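PDB 7L5I: trimethylamine-N-oxide reductase from Haemophilus influenzae, which probably reduces S- or N-oxides such as trimethylamine N-oxide at a molybdenum centre carried by two molybdopterin guanine dinucleotide cofactors. Local coordinates for residues 441-445 with 446-450. Residues are numbered along the deposited sequence; the frame is centred on the assembly and turned at random.
Sequences KIQYN and GTEIT
With OG1 held between its own backbone N and carbonyl carbon (chi1 75°), T447 turns its hydroxyl toward the opposite strand and gives the proton to Y444 O, 2.9 Å from OG1 and in the carbonyl plane. T447 N reaches the same oxygen at 2.8 Å from above that plane, giving it two donors, while Y444 N returns a bond to T447 O. Y444 places CG opposite its backbone N (chi1 167°), which projects the ring from the face it shares with I442, T447 and I449; there CD2 meets I449 CD1 at 3.7 Å, and N445 CB lies over the centre of one ring face. I442 and I449 run side by side, joined by paired backbone bonds, the straighter from I449 N to I442 O (171° at the hydrogen). On the hairpin's other face, K441 bends at its last torsion to hydrogen-bond T450 OG1 from NZ at 3.2 Å, its CD resting against the E448 carboxylate. Q443 folds over the T447 carbonyl, its OE1 hydrogen-bonded to Y643 OH, and N445 OD1 is held by H185 of helix 179-187. N445 and G446, both with positive phi, form the corners of a type I' turn, classic for a beta hairpin with a two-residue loop.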
loop_
_atom_site.group_PDB
_atom_site.type_symbol
_atom_site.label_atom_id
_atom_site.label_comp_id
_atom_site.label_asym_id
_atom_site.label_seq_id
_atom_site.Cartn_x
_atom_site.Cartn_y
_atom_site.Cartn_z
ATOM N N LYS A 441 17.397 18.954 8.489
ATOM C CA LYS A 441 16.982 19.337 7.143
ATOM C C LYS A 441 17.311 18.222 6.167
ATOM O O LYS A 441 18.345 17.561 6.293
ATOM C CB LYS A 441 17.666 20.626 6.695
ATOM C CG LYS A 441 17.573 21.734 7.722
ATOM C CD LYS A 441 17.735 23.110 7.091
ATOM C CE LYS A 441 17.895 24.202 8.154
ATOM N NZ LYS A 441 16.690 25.081 8.287
ATOM N N ILE A 442 16.419 18.016 5.187
ATOM C CA ILE A 442 16.644 17.064 4.114
ATOM C C ILE A 442 16.262 17.709 2.785
ATOM O O ILE A 442 15.522 18.696 2.725
ATOM C CB ILE A 442 15.847 15.752 4.298
ATOM C CG1 ILE A 442 14.336 16.022 4.225
ATOM C CG2 ILE A 442 16.202 15.092 5.603
ATOM C CD1 ILE A 442 13.509 14.750 4.214
ATOM N N GLN A 443 16.778 17.122 1.710
ATOM C CA GLN A 443 16.413 17.523 0.358
ATOM C C GLN A 443 15.238 16.675 -0.108
ATOM O O GLN A 443 15.154 15.491 0.223
ATOM C CB GLN A 443 17.606 17.342 -0.586
ATOM C CG GLN A 443 18.566 18.542 -0.598
ATOM C CD GLN A 443 17.932 19.764 -1.250
ATOM O OE1 GLN A 443 17.364 19.693 -2.365
ATOM N NE2 GLN A 443 17.990 20.887 -0.552
ATOM N N TYR A 444 14.334 17.293 -0.878
ATOM C CA TYR A 444 13.134 16.602 -1.365
ATOM C C TYR A 444 12.664 17.297 -2.636
ATOM O O TYR A 444 12.225 18.456 -2.589
ATOM C CB TYR A 444 12.025 16.592 -0.301
ATOM C CG TYR A 444 10.669 16.166 -0.853
ATOM C CD1 TYR A 444 10.408 14.842 -1.177
ATOM C CD2 TYR A 444 9.668 17.095 -1.056
ATOM C CE1 TYR A 444 9.176 14.461 -1.689
ATOM C CE2 TYR A 444 8.436 16.737 -1.570
ATOM C CZ TYR A 444 8.187 15.410 -1.876
ATOM O OH TYR A 444 6.939 15.070 -2.396
ATOM N N ASN A 445 12.752 16.583 -3.756
ATOM C CA ASN A 445 12.175 17.010 -5.026
ATOM C C ASN A 445 12.514 18.459 -5.351
ATOM O O ASN A 445 11.660 19.231 -5.787
ATOM C CB ASN A 445 10.663 16.805 -5.024
ATOM C CG ASN A 445 10.077 16.735 -6.439
ATOM O OD1 ASN A 445 10.790 16.484 -7.396
ATOM N ND2 ASN A 445 8.773 16.915 -6.551
ATOM N N GLY A 446 13.775 18.821 -5.157
ATOM C CA GLY A 446 14.249 20.140 -5.505
ATOM C C GLY A 446 14.052 21.203 -4.453
ATOM O O GLY A 446 14.379 22.370 -4.713
ATOM N N THR A 447 13.520 20.849 -3.289
ATOM C CA THR A 447 13.333 21.789 -2.187
ATOM C C THR A 447 14.045 21.264 -0.945
ATOM O O THR A 447 14.519 20.126 -0.905
ATOM C CB THR A 447 11.843 22.002 -1.875
ATOM O OG1 THR A 447 11.331 20.853 -1.179
ATOM C CG2 THR A 447 11.029 22.210 -3.152
ATOM N N GLU A 448 14.118 22.095 0.091
ATOM C CA GLU A 448 14.678 21.668 1.371
ATOM C C GLU A 448 13.564 21.689 2.410
ATOM O O GLU A 448 12.799 22.653 2.485
ATOM C CB GLU A 448 15.853 22.563 1.779
ATOM C CG GLU A 448 16.434 22.286 3.164
ATOM C CD GLU A 448 17.340 23.419 3.640
ATOM O OE1 GLU A 448 18.573 23.269 3.553
ATOM O OE2 GLU A 448 16.806 24.464 4.085
ATOM N N ILE A 449 13.471 20.622 3.198
ATOM C CA ILE A 449 12.447 20.480 4.231
ATOM C C ILE A 449 13.118 20.478 5.597
ATOM O O ILE A 449 14.139 19.817 5.787
ATOM C CB ILE A 449 11.640 19.184 4.019
ATOM C CG1 ILE A 449 10.784 19.348 2.764
ATOM C CG2 ILE A 449 10.783 18.858 5.234
ATOM C CD1 ILE A 449 9.885 18.187 2.485
ATOM N N THR A 450 12.520 21.195 6.549
ATOM C CA THR A 450 13.003 21.253 7.929
ATOM C C THR A 450 12.026 20.500 8.826
ATOM O O THR A 450 10.843 20.826 8.861
ATOM C CB THR A 450 13.156 22.701 8.392
ATOM O OG1 THR A 450 14.152 23.348 7.595
ATOM C CG2 THR A 450 13.572 22.755 9.848
#